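Local atomic coordinates of ArCE4A (Arthrobacter sp. AW19M34-1, PDB entry 5LFZ), a protein that probably removes acetyl groups from N-acetylated polysaccharides such as chitin, as a metal-dependent deacetylase of carbohydrate esterase family 4. Residues 25-30 against 195-200; 29-34 against 170-175; 53-58 against 75-80; 141-146 against 166-171. All blocks are in the same frame, centred on the assembly; numbering follows the deposited sequence. Where two conformers were deposited one is given.

Contact 1 of 4, residues 25-30 against 195-200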
loop_
_atom_site.group_PDB
_atom_site.type_symbol
_atom_site.label_atom_id
_atom_site.label_comp_id
_atom_site.label_asym_id
_atom_site.label_seq_id
_atom_site.Cartn_x
_atom_site.Cartn_y
_atom_site.Cartn_z
ATOM N N LYS A 25 16.526 -7.745 -7.348
ATOM C CA LYS A 25 16.258 -6.325 -7.149
ATOM C C LYS A 25 14.761 -6.062 -7.116
ATOM O O LYS A 25 14.101 -5.978 -8.154
ATOM C CB LYS A 25 16.922 -5.495 -8.243
ATOM C CG LYS A 25 18.429 -5.651 -8.291
ATOM C CD LYS A 25 19.005 -4.919 -9.483
ATOM C CE LYS A 25 20.056 -5.756 -10.183
ATOM N NZ LYS A 25 20.679 -5.006 -11.307
ATOM N N CYS A 26 14.237 -5.935 -5.904
ATOM C CA CYS A 26 12.799 -5.791 -5.677
ATOM C C CYS A 26 12.327 -4.375 -5.380
ATOM O O CYS A 26 13.027 -3.581 -4.756
ATOM C CB CYS A 26 12.357 -6.691 -4.515
ATOM S SG CYS A 26 12.504 -8.464 -4.815
ATOM N N VAL A 27 11.114 -4.089 -5.840
ATOM C CA VAL A 27 10.420 -2.843 -5.557
ATOM C C VAL A 27 8.966 -3.181 -5.224
ATOM O O VAL A 27 8.390 -4.080 -5.842
ATOM C CB VAL A 27 10.493 -1.874 -6.757
ATOM C CG1 VAL A 27 9.479 -0.757 -6.623
ATOM C CG2 VAL A 27 11.902 -1.309 -6.896
ATOM N N ALA A 28 8.382 -2.494 -4.242
ATOM C CA ALA A 28 6.964 -2.678 -3.948
ATOM C C ALA A 28 6.149 -1.448 -4.327
ATOM O O ALA A 28 6.332 -0.371 -3.753
ATOM C CB ALA A 28 6.768 -3.008 -2.469
ATOM N N LEU A 29 5.262 -1.602 -5.306
ATOM C CA LEU A 29 4.287 -0.559 -5.638
ATOM C C LEU A 29 3.188 -0.579 -4.595
ATOM O O LEU A 29 2.620 -1.637 -4.319
ATOM C CB LEU A 29 3.676 -0.784 -7.022
ATOM C CG LEU A 29 4.609 -0.803 -8.229
ATOM C CD1 LEU A 29 3.789 -0.862 -9.512
ATOM C CD2 LEU A 29 5.512 0.413 -8.201
ATOM N N THR A 30 2.885 0.572 -4.003
ATOM C CA THR A 30 1.826 0.633 -3.002
ATOM C C THR A 30 0.858 1.776 -3.310
ATOM O O THR A 30 1.244 2.818 -3.856
ATOM C CB THR A 30 2.391 0.778 -1.556
ATOM O OG1 THR A 30 2.977 2.071 -1.377
ATOM C CG2 THR A 30 3.438 -0.300 -1.261
ATOM N N TYR A 195 13.941 -4.031 -12.346
ATOM C CA TYR A 195 13.281 -4.359 -11.086
ATOM C C TYR A 195 12.240 -5.454 -11.218
ATOM O O TYR A 195 11.621 -5.632 -12.270
ATOM C CB TYR A 195 12.620 -3.112 -10.495
ATOM C CG TYR A 195 13.611 -2.032 -10.158
ATOM C CD1 TYR A 195 14.494 -2.184 -9.101
ATOM C CD2 TYR A 195 13.673 -0.867 -10.902
ATOM C CE1 TYR A 195 15.413 -1.196 -8.790
ATOM C CE2 TYR A 195 14.584 0.124 -10.602
ATOM C CZ TYR A 195 15.454 -0.044 -9.550
ATOM O OH TYR A 195 16.365 0.946 -9.259
ATOM N N THR A 196 12.058 -6.187 -10.123
ATOM C CA THR A 196 10.989 -7.161 -9.988
ATOM C C THR A 196 9.980 -6.577 -9.013
ATOM O O THR A 196 10.356 -6.098 -7.949
ATOM C CB THR A 196 11.514 -8.513 -9.491
ATOM O OG1 THR A 196 12.367 -9.087 -10.492
ATOM C CG2 THR A 196 10.364 -9.476 -9.188
ATOM N N LEU A 197 8.708 -6.582 -9.395
ATOM C CA LEU A 197 7.683 -5.912 -8.604
ATOM C C LEU A 197 7.021 -6.934 -7.694
ATOM O O LEU A 197 6.587 -7.993 -8.149
ATOM C CB LEU A 197 6.665 -5.230 -9.514
ATOM C CG LEU A 197 7.311 -4.321 -10.572
ATOM C CD1 LEU A 197 6.283 -3.670 -11.474
ATOM C CD2 LEU A 197 8.148 -3.257 -9.913
ATOM N N VAL A 198 6.963 -6.622 -6.402
ATOM C CA VAL A 198 6.513 -7.586 -5.396
ATOM C C VAL A 198 5.542 -6.957 -4.406
ATOM O O VAL A 198 5.426 -5.740 -4.334
ATOM C CB VAL A 198 7.700 -8.175 -4.594
ATOM C CG1 VAL A 198 8.671 -8.917 -5.504
ATOM C CG2 VAL A 198 8.413 -7.080 -3.799
ATOM N N THR A 199 4.853 -7.792 -3.631
ATOM C CA THR A 199 4.032 -7.282 -2.539
ATOM C C THR A 199 4.940 -6.921 -1.371
ATOM O O THR A 199 6.103 -7.314 -1.347
ATOM C CB THR A 199 2.988 -8.304 -2.068
ATOM O OG1 THR A 199 3.658 -9.471 -1.578
ATOM C CG2 THR A 199 2.056 -8.686 -3.212
ATOM N N VAL A 200 4.414 -6.170 -0.411
ATOM C CA VAL A 200 5.188 -5.782 0.759
ATOM C C VAL A 200 5.644 -7.020 1.530
ATOM O O VAL A 200 6.780 -7.086 2.014
ATOM C CB VAL A 200 4.368 -4.835 1.668
ATOM C CG1 VAL A 200 5.015 -4.686 3.027
ATOM C CG2 VAL A 200 4.209 -3.470 0.997
HETATM O O HOH W 1 3.597 -3.959 -3.287
HETATM O O HOH W 2 4.728 -4.109 -6.569
#
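A parallel strand pair in the sheet of the NodB-homology fold: strand 196-197, late in the chain, lies alongside the first residues of strand 26-32. C26 faces T196 and V27 faces L197. Three backbone bonds hold the register: T196 N to K25 O (2.8 Å), V27 N to T196 O (3.0 Å) and V198 N to V27 O (3.0 Å). Past V198 the two chains diverge, and water takes over. One water lies within hydrogen-bonding distance of V198 O and L29 O; a second accepts from L29 N and lies close to V198 O, so the widening gap is still bridged by polar links. V27 is the residue most covered by the other segment. Its CG2, anti to the carbonyl carbon, lies over one face of the Y195 ring, a CH-pi contact 4.0 Å from the ring centroid, while V27 CB meets L197 CD2 at 4.2 Å. On the face that bears C26, C26 SG rests against V198 CG1 (3.9 Å) and is itself disulfide-bonded to C21. Farther along, the methyls T30 CG2 and V200 CG2 meet at 4.0 Å. Helix 177-192 covers the Y195 and L197 side through L190, V187 and H191; L203 of helix 200-203 packs against C26, A28 and V198; strand 168-173 pairs with the other edge of strand 26-32.

Contact 2 of 4, residues 29-34 against 170-175. With NI (nickel (II) ion), chain B.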
loop_
_atom_site.group_PDB
_atom_site.type_symbol
_atom_site.label_atom_id
_atom_site.label_comp_id
_atom_site.label_asym_id
_atom_site.label_seq_id
_atom_site.Cartn_x
_atom_site.Cartn_y
_atom_site.Cartn_z
ATOM N N LEU A 29 5.262 -1.602 -5.306
ATOM C CA LEU A 29 4.287 -0.559 -5.638
ATOM C C LEU A 29 3.188 -0.579 -4.595
ATOM O O LEU A 29 2.620 -1.637 -4.319
ATOM C CB LEU A 29 3.676 -0.784 -7.022
ATOM C CG LEU A 29 4.609 -0.803 -8.229
ATOM C CD1 LEU A 29 3.789 -0.862 -9.512
ATOM C CD2 LEU A 29 5.512 0.413 -8.201
ATOM N N THR A 30 2.885 0.572 -4.003
ATOM C CA THR A 30 1.826 0.633 -3.002
ATOM C C THR A 30 0.858 1.776 -3.310
ATOM O O THR A 30 1.244 2.818 -3.856
ATOM C CB THR A 30 2.391 0.778 -1.556
ATOM O OG1 THR A 30 2.977 2.071 -1.377
ATOM C CG2 THR A 30 3.438 -0.300 -1.261
ATOM N N PHE A 31 -0.410 1.555 -2.983
ATOM C CA PHE A 31 -1.472 2.515 -3.279
ATOM C C PHE A 31 -2.307 2.787 -2.038
ATOM O O PHE A 31 -2.857 1.855 -1.448
ATOM C CB PHE A 31 -2.374 2.001 -4.398
ATOM C CG PHE A 31 -1.665 1.783 -5.706
ATOM C CD1 PHE A 31 -1.509 2.824 -6.610
ATOM C CD2 PHE A 31 -1.154 0.536 -6.031
ATOM C CE1 PHE A 31 -0.866 2.617 -7.809
ATOM C CE2 PHE A 31 -0.505 0.327 -7.228
ATOM C CZ PHE A 31 -0.360 1.367 -8.118
ATOM N N ASP A 32 -2.403 4.054 -1.643
ATOM C CA ASP A 32 -3.143 4.439 -0.437
ATOM C C ASP A 32 -4.517 5.000 -0.735
ATOM O O ASP A 32 -4.740 5.563 -1.811
ATOM C CB ASP A 32 -2.395 5.513 0.357
ATOM C CG ASP A 32 -1.221 4.979 1.126
ATOM O OD1 ASP A 32 -0.848 3.807 0.930
ATOM O OD2 ASP A 32 -0.657 5.763 1.922
ATOM N N ASP A 33 -5.406 4.868 0.253
ATOM C CA ASP A 33 -6.638 5.667 0.389
ATOM C C ASP A 33 -7.825 5.110 -0.384
ATOM O O ASP A 33 -8.914 5.697 -0.359
ATOM C CB ASP A 33 -6.440 7.123 -0.054
ATOM C CG ASP A 33 -5.524 7.929 0.853
ATOM O OD1 ASP A 33 -4.926 7.386 1.798
ATOM O OD2 ASP A 33 -5.388 9.137 0.584
ATOM N N GLY A 34 -7.620 4.008 -1.096
ATOM C CA GLY A 34 -8.711 3.336 -1.773
ATOM C C GLY A 34 -9.458 2.420 -0.823
ATOM O O GLY A 34 -9.240 2.466 0.388
ATOM N N ILE A 170 7.277 2.263 -3.042
ATOM C CA ILE A 170 6.797 3.443 -3.752
ATOM C C ILE A 170 5.389 3.799 -3.301
ATOM O O ILE A 170 4.494 2.956 -3.352
ATOM C CB ILE A 170 6.807 3.222 -5.274
ATOM C CG1 ILE A 170 8.207 2.810 -5.739
ATOM C CG2 ILE A 170 6.327 4.477 -6.000
ATOM C CD1 ILE A 170 8.299 2.572 -7.229
ATOM N N LEU A 171 5.210 5.037 -2.843
ATOM C CA LEU A 171 3.904 5.542 -2.411
ATOM C C LEU A 171 3.146 6.227 -3.537
ATOM O O LEU A 171 3.615 7.213 -4.106
ATOM C CB LEU A 171 4.064 6.525 -1.243
ATOM C CG LEU A 171 2.796 7.270 -0.804
ATOM C CD1 LEU A 171 1.786 6.318 -0.186
ATOM C CD2 LEU A 171 3.137 8.391 0.172
ATOM N N MET A 172 1.970 5.690 -3.842
ATOM C CA MET A 172 1.020 6.317 -4.741
ATOM C C MET A 172 -0.360 6.266 -4.106
ATOM O O MET A 172 -0.555 5.607 -3.078
ATOM C CB MET A 172 1.008 5.623 -6.100
ATOM C CG MET A 172 2.289 5.820 -6.880
ATOM S SD MET A 172 2.381 4.708 -8.288
ATOM C CE MET A 172 2.615 3.142 -7.449
ATOM N N HIS A 173 -1.305 6.966 -4.720
ATOM C CA HIS A 173 -2.659 7.044 -4.204
ATOM C C HIS A 173 -3.687 6.574 -5.208
ATOM O O HIS A 173 -3.716 7.000 -6.366
ATOM C CB HIS A 173 -2.971 8.469 -3.750
ATOM C CG HIS A 173 -2.187 8.882 -2.546
ATOM N ND1 HIS A 173 -0.853 9.216 -2.607
ATOM C CD2 HIS A 173 -2.537 8.955 -1.239
ATOM C CE1 HIS A 173 -0.417 9.496 -1.389
ATOM N NE2 HIS A 173 -1.420 9.351 -0.544
ATOM N N ASP A 174 -4.521 5.663 -4.728
ATOM C CA ASP A 174 -5.687 5.187 -5.440
ATOM C C ASP A 174 -6.879 6.108 -5.140
ATOM O O ASP A 174 -7.856 5.700 -4.508
ATOM C CB ASP A 174 -5.976 3.743 -5.016
ATOM C CG ASP A 174 -7.137 3.133 -5.755
ATOM O OD1 ASP A 174 -7.588 3.718 -6.767
ATOM O OD2 ASP A 174 -7.601 2.064 -5.301
ATOM N N ILE A 175 -6.780 7.366 -5.557
ATOM C CA ILE A 175 -7.865 8.322 -5.326
ATOM C C ILE A 175 -8.204 9.090 -6.585
ATOM O O ILE A 175 -9.147 9.867 -6.610
ATOM C CB ILE A 175 -7.520 9.361 -4.229
ATOM C CG1 ILE A 175 -6.252 10.140 -4.579
ATOM C CG2 ILE A 175 -7.345 8.692 -2.911
ATOM C CD1 ILE A 175 -5.977 11.349 -3.696
HETATM NI NI NI B . -3.516 8.235 3.038
HETATM O O HOH W 3 -1.771 8.184 2.190
HETATM O O HOH W 4 -3.518 10.031 1.964
HETATM O O HOH W 5 -1.931 9.070 4.220
#
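I170 O is gripped twice by T30, by its backbone N at 2.9 Å and by its hydroxyl OG1 at 2.6 Å, the latter from above the carbonyl plane. With chi1 at 69°, OG1 sits between the backbone N and the carbonyl carbon, which lets one residue give both bonds; R120 also bonds this hydroxyl. This belongs to the parallel pairing of strands 26-32 and 168-173, which already runs through A28; the metal site of the CE4 deacetylase fold lies at the C-terminal ends of the two strands. M172 N to T30 O, D32 N to M172 O and D174 N to D32 O continue the pairing. On the side of L29 and F31, the sulfur of M172 makes an oblique Met-aromatic contact with F31, and M172 CE lies 3.5 Å from F31 CZ. L29 CD2 packs on I170 CD1 at 3.7 Å. The other face, with T30, D32, H173 and also L171, leads to the nickel. D33 OD1 binds the nickel ion at 2.1 Å, with H82, H86 and three waters completing the shell. D32 does not bind the metal directly: its OD2, with L171 CD1 against it, receives a hydrogen bond from a nickel-bound water, and its OD1 is salt-bridged to R120. That water also bonds H173 NE2, so D32 and H173 share a metal ligand. The D33 carboxylate plane stands 71° from the H173 ring, and D33 OD2 meets the ring edge at H173 CD2, 3.4 Å away.

Contact 3 of 4, residues 53-58 against 75-80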
loop_
_atom_site.group_PDB
_atom_site.type_symbol
_atom_site.label_atom_id
_atom_site.label_comp_id
_atom_site.label_asym_id
_atom_site.label_seq_id
_atom_site.Cartn_x
_atom_site.Cartn_y
_atom_site.Cartn_z
ATOM N N ALA A 53 0.569 -5.625 -6.395
ATOM C CA ALA A 53 0.754 -4.387 -5.660
ATOM C C ALA A 53 0.171 -4.548 -4.266
ATOM O O ALA A 53 -0.483 -5.551 -3.974
ATOM C CB ALA A 53 0.102 -3.215 -6.395
ATOM N N THR A 54 0.427 -3.569 -3.408
ATOM C CA THR A 54 -0.099 -3.577 -2.048
ATOM C C THR A 54 -1.017 -2.376 -1.885
ATOM O O THR A 54 -0.632 -1.244 -2.187
ATOM C CB THR A 54 1.033 -3.540 -1.019
ATOM O OG1 THR A 54 1.943 -4.611 -1.296
ATOM C CG2 THR A 54 0.492 -3.681 0.411
ATOM N N PHE A 55 -2.238 -2.638 -1.440
ATOM C CA PHE A 55 -3.248 -1.606 -1.297
ATOM C C PHE A 55 -3.511 -1.329 0.168
ATOM O O PHE A 55 -4.012 -2.192 0.884
ATOM C CB PHE A 55 -4.542 -2.025 -2.007
ATOM C CG PHE A 55 -4.398 -2.158 -3.496
ATOM C CD1 PHE A 55 -4.002 -3.356 -4.072
ATOM C CD2 PHE A 55 -4.645 -1.071 -4.321
ATOM C CE1 PHE A 55 -3.861 -3.468 -5.448
ATOM C CE2 PHE A 55 -4.509 -1.179 -5.694
ATOM C CZ PHE A 55 -4.114 -2.384 -6.258
ATOM N N PHE A 56 -3.133 -0.145 0.631
ATOM C CA PHE A 56 -3.439 0.250 1.997
ATOM C C PHE A 56 -4.798 0.932 2.013
ATOM O O PHE A 56 -4.935 2.104 1.662
ATOM C CB PHE A 56 -2.344 1.141 2.557
ATOM C CG PHE A 56 -1.057 0.411 2.779
ATOM C CD1 PHE A 56 -0.069 0.394 1.807
ATOM C CD2 PHE A 56 -0.853 -0.301 3.950
ATOM C CE1 PHE A 56 1.113 -0.293 2.011
ATOM C CE2 PHE A 56 0.326 -0.987 4.166
ATOM C CZ PHE A 56 1.309 -0.995 3.194
ATOM N N VAL A 57 -5.810 0.174 2.419
ATOM C CA VAL A 57 -7.189 0.596 2.224
ATOM C C VAL A 57 -7.775 1.342 3.421
ATOM O O VAL A 57 -7.427 1.083 4.576
ATOM C CB VAL A 57 -8.091 -0.608 1.900
ATOM C CG1 VAL A 57 -7.678 -1.235 0.593
ATOM C CG2 VAL A 57 -8.054 -1.655 3.033
ATOM N N LEU A 58 -8.666 2.278 3.124
ATOM C CA LEU A 58 -9.428 2.971 4.157
ATOM C C LEU A 58 -10.670 2.170 4.516
ATOM O O LEU A 58 -11.483 1.876 3.647
ATOM C CB LEU A 58 -9.825 4.372 3.690
ATOM C CG LEU A 58 -8.729 5.427 3.801
ATOM C CD1 LEU A 58 -9.160 6.723 3.129
ATOM C CD2 LEU A 58 -8.399 5.674 5.265
ATOM N N GLU A 75 -6.276 -11.980 -7.137
ATOM C CA GLU A 75 -5.354 -11.701 -8.235
ATOM C C GLU A 75 -3.920 -11.425 -7.774
ATOM O O GLU A 75 -3.110 -10.890 -8.532
ATOM C CB GLU A 75 -5.892 -10.536 -9.076
ATOM C CG GLU A 75 -7.185 -10.907 -9.802
ATOM C CD GLU A 75 -7.878 -9.732 -10.474
ATOM O OE1 GLU A 75 -7.186 -8.792 -10.906
ATOM O OE2 GLU A 75 -9.124 -9.762 -10.577
ATOM N N GLY A 76 -3.608 -11.798 -6.539
ATOM C CA GLY A 76 -2.225 -11.843 -6.094
ATOM C C GLY A 76 -1.706 -10.619 -5.363
ATOM O O GLY A 76 -0.513 -10.524 -5.071
ATOM N N HIS A 77 -2.593 -9.683 -5.056
ATOM C CA HIS A 77 -2.188 -8.458 -4.380
ATOM C C HIS A 77 -2.226 -8.632 -2.867
ATOM O O HIS A 77 -2.682 -9.663 -2.355
ATOM C CB HIS A 77 -3.086 -7.304 -4.823
ATOM C CG HIS A 77 -3.166 -7.158 -6.309
ATOM N ND1 HIS A 77 -2.129 -6.650 -7.063
ATOM C CD2 HIS A 77 -4.134 -7.507 -7.190
ATOM C CE1 HIS A 77 -2.465 -6.666 -8.340
ATOM N NE2 HIS A 77 -3.678 -7.181 -8.445
ATOM N N GLN A 78 -1.730 -7.625 -2.160
ATOM C CA GLN A 78 -1.769 -7.616 -0.706
ATOM C C GLN A 78 -2.626 -6.474 -0.188
ATOM O O GLN A 78 -2.538 -5.351 -0.674
ATOM C CB GLN A 78 -0.357 -7.514 -0.130
ATOM C CG GLN A 78 -0.342 -7.548 1.386
ATOM C CD GLN A 78 1.049 -7.633 1.960
ATOM O OE1 GLN A 78 2.040 -7.483 1.249
ATOM N NE2 GLN A 78 1.131 -7.874 3.263
ATOM N N ILE A 79 -3.463 -6.765 0.799
ATOM C CA ILE A 79 -4.266 -5.734 1.437
ATOM C C ILE A 79 -3.648 -5.330 2.771
ATOM O O ILE A 79 -3.398 -6.182 3.637
ATOM C CB ILE A 79 -5.710 -6.212 1.660
ATOM C CG1 ILE A 79 -6.325 -6.651 0.322
ATOM C CG2 ILE A 79 -6.532 -5.131 2.358
ATOM C CD1 ILE A 79 -7.649 -7.366 0.449
ATOM N N GLY A 80 -3.395 -4.034 2.930
ATOM C CA GLY A 80 -2.938 -3.486 4.194
ATOM C C GLY A 80 -3.978 -2.534 4.762
ATOM O O GLY A 80 -4.891 -2.108 4.054
#
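Backbone hydrogen bonds between A53-V57 and H77-G80 join two neighbouring parallel strands of the sheet, and the intervening chain with helices 59-62 and 66-74 makes this a beta-alpha-beta crossover. Q78 N to A53 O, F55 N to Q78 O, G80 N to F55 O and V57 N to G80 O follow one another; that of F55 N to Q78 O is 2.8 Å and runs nearly straight into the carbonyl. One side-chain bond precedes them: H77 ND1 accepts from A53 N at 3.0 Å, with the donor within 1° of the imidazole plane. This bond helps to fix the rotation of the ring and identifies ND1 as an acceptor here.

Aromatic contacts come next. The edge of F55 points at a face of H77 in a T-shaped pair, planes at 83° and centroids 5.5 Å apart, with F55 CE1 nearest H77 CG. F55 also meets the ring of F31 in the adjoining strand. The F56 ring lies close to the backbone of G80, where the lack of a side chain leaves room for it.

Among the remaining side chains, T54 and Q78 run alongside each other, T54 OG1 being engaged by V200 N. With CG anti to the backbone N (chi1 -178°) and the chain extended beyond it, Q78 reaches along T54 to place OE1 at D201 N. On the side of F55 and I79, facing helix 66-74, V57 CG2 meets I79 CG2 at 3.9 Å.

Contact 4 of 4, residues 141-146 against 166-171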
loop_
_atom_site.group_PDB
_atom_site.type_symbol
_atom_site.label_atom_id
_atom_site.label_comp_id
_atom_site.label_asym_id
_atom_site.label_seq_id
_atom_site.Cartn_x
_atom_site.Cartn_y
_atom_site.Cartn_z
ATOM N N TRP A 141 7.412 4.322 3.559
ATOM C CA TRP A 141 7.871 4.369 2.171
ATOM C C TRP A 141 9.187 5.132 2.060
ATOM O O TRP A 141 9.528 5.924 2.937
ATOM C CB TRP A 141 6.819 5.042 1.279
ATOM C CG TRP A 141 6.532 6.461 1.699
ATOM C CD1 TRP A 141 7.181 7.596 1.277
ATOM C CD2 TRP A 141 5.536 6.892 2.629
ATOM N NE1 TRP A 141 6.646 8.702 1.894
ATOM C CE2 TRP A 141 5.634 8.296 2.729
ATOM C CE3 TRP A 141 4.566 6.225 3.388
ATOM C CZ2 TRP A 141 4.793 9.046 3.550
ATOM C CZ3 TRP A 141 3.736 6.971 4.205
ATOM C CH2 TRP A 141 3.853 8.365 4.281
ATOM N N ASP A 142 9.920 4.922 0.973
ATOM C CA ASP A 142 11.122 5.717 0.758
ATOM C C ASP A 142 10.994 6.563 -0.505
ATOM O O ASP A 142 11.772 7.487 -0.713
ATOM C CB ASP A 142 12.369 4.826 0.702
ATOM C CG ASP A 142 12.377 3.900 -0.490
ATOM O OD1 ASP A 142 11.294 3.445 -0.899
ATOM O OD2 ASP A 142 13.476 3.619 -1.017
ATOM N N VAL A 143 10.003 6.250 -1.336
ATOM C CA VAL A 143 9.737 7.040 -2.535
ATOM C C VAL A 143 8.317 7.584 -2.521
ATOM O O VAL A 143 7.357 6.830 -2.654
ATOM C CB VAL A 143 9.933 6.223 -3.826
ATOM C CG1 VAL A 143 9.637 7.092 -5.048
ATOM C CG2 VAL A 143 11.338 5.649 -3.889
ATOM N N ASP A 144 8.197 8.896 -2.350
ATOM C CA ASP A 144 6.908 9.571 -2.416
ATOM C C ASP A 144 6.722 10.163 -3.814
ATOM O O ASP A 144 7.401 11.124 -4.178
ATOM C CB ASP A 144 6.827 10.668 -1.351
ATOM C CG ASP A 144 5.471 11.354 -1.302
ATOM O OD1 ASP A 144 4.602 11.074 -2.152
ATOM O OD2 ASP A 144 5.280 12.201 -0.405
ATOM N N THR A 145 5.797 9.612 -4.596
ATOM C CA THR A 145 5.593 10.118 -5.956
ATOM C C THR A 145 4.940 11.494 -5.980
ATOM O O THR A 145 4.864 12.136 -7.036
ATOM C CB THR A 145 4.725 9.173 -6.793
ATOM O OG1 THR A 145 3.429 9.058 -6.188
ATOM C CG2 THR A 145 5.375 7.813 -6.903
ATOM N N LEU A 146 4.475 11.937 -4.815
ATOM C CA LEU A 146 3.809 13.226 -4.651
ATOM C C LEU A 146 2.526 13.316 -5.472
ATOM O O LEU A 146 2.053 14.415 -5.768
ATOM C CB LEU A 146 4.750 14.380 -5.028
ATOM C CG LEU A 146 6.044 14.467 -4.216
ATOM C CD1 LEU A 146 6.989 15.507 -4.808
ATOM C CD2 LEU A 146 5.726 14.782 -2.763
ATOM N N PRO A 166 16.889 -0.743 -5.266
ATOM C CA PRO A 166 16.542 -2.071 -4.753
ATOM C C PRO A 166 16.044 -2.005 -3.309
ATOM O O PRO A 166 16.698 -1.390 -2.466
ATOM C CB PRO A 166 17.863 -2.837 -4.847
ATOM C CG PRO A 166 18.611 -2.154 -5.933
ATOM C CD PRO A 166 18.240 -0.712 -5.858
ATOM N N GLY A 167 14.887 -2.610 -3.044
ATOM C CA GLY A 167 14.315 -2.613 -1.710
ATOM C C GLY A 167 13.320 -1.493 -1.461
ATOM O O GLY A 167 12.759 -1.386 -0.372
ATOM N N SER A 168 13.090 -0.660 -2.472
ATOM C CA SER A 168 12.215 0.502 -2.318
ATOM C C SER A 168 10.727 0.189 -2.190
ATOM O O SER A 168 10.225 -0.814 -2.700
ATOM C CB SER A 168 12.406 1.466 -3.492
ATOM O OG SER A 168 13.541 2.286 -3.300
ATOM N N ILE A 169 10.036 1.091 -1.502
ATOM C CA ILE A 169 8.589 1.075 -1.378
ATOM C C ILE A 169 8.051 2.373 -1.970
ATOM O O ILE A 169 8.338 3.454 -1.462
ATOM C CB ILE A 169 8.140 0.946 0.085
ATOM C CG1 ILE A 169 8.657 -0.365 0.691
ATOM C CG2 ILE A 169 6.624 1.049 0.189
ATOM C CD1 ILE A 169 8.376 -0.506 2.177
ATOM N N ILE A 170 7.277 2.263 -3.042
ATOM C CA ILE A 170 6.797 3.443 -3.752
ATOM C C ILE A 170 5.389 3.799 -3.301
ATOM O O ILE A 170 4.494 2.956 -3.352
ATOM C CB ILE A 170 6.807 3.222 -5.274
ATOM C CG1 ILE A 170 8.207 2.810 -5.739
ATOM C CG2 ILE A 170 6.327 4.477 -6.000
ATOM C CD1 ILE A 170 8.299 2.572 -7.229
ATOM N N LEU A 171 5.210 5.037 -2.843
ATOM C CA LEU A 171 3.904 5.542 -2.411
ATOM C C LEU A 171 3.146 6.227 -3.537
ATOM O O LEU A 171 3.615 7.213 -4.106
ATOM C CB LEU A 171 4.064 6.525 -1.243
ATOM C CG LEU A 171 2.796 7.270 -0.804
ATOM C CD1 LEU A 171 1.786 6.318 -0.186
ATOM C CD2 LEU A 171 3.137 8.391 0.172
#
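The indole of W141 has L171 CD2 over one face, a CH-pi contact 3.7 Å from the centroid of the six-membered ring and 17° off its normal. This contact belongs to the parallel pairing of strand 143-144 with strand 168-173 in the sheet of the deacetylase domain, the two joined in a beta-alpha-beta crossover through helices 147-150 and 153-163. The other flat group, the carboxylate of D142, is met on both oxygens by S168 and I169. S168 OG donates to the syn lone pair of D142 OD2 at 2.6 Å, and I169 N reaches D142 OD1 at 2.7 Å, 30° out of the carboxylate plane. Chi1 of 66° swings the D142 carboxylate toward these donors. I169 O in turn accepts long bonds from D142 N and V143 N, while L171 N to V143 O is short and nearly straight. D144 OD1 accepts from L146 N, two residues on, an Asx turn, and W148 NE1 bonds the same oxygen. On the face of V143 and I170, T145 CG2 meets I170 CG2 at 3.6 Å, both near A160 of helix 153-163. L171 O has two donors from one residue, both in its carbonyl plane: T145 N at 3.3 Å and T145 OG1 at 2.8 Å.

From the N terminus, strand 26-32 opens the fold and takes part in contacts 1 and 2, which share L29 and T30. Contact 1 closes the longest loop, bringing 195-200 back to the start of this strand; contact 2 closes a shorter one with 170-175. Nested inside both is contact 3, a local crossover between 53-58 and 75-80. Contact 4 follows contact 3 in series, also lies within the loop of contact 1, and ends on strand 168-173, sharing I170 and L171 with contact 2. All four lie in one parallel sheet, contact 3 joined to the rest by the pairing of 54-57 with 26-32, and contact 2 is at the nickel site.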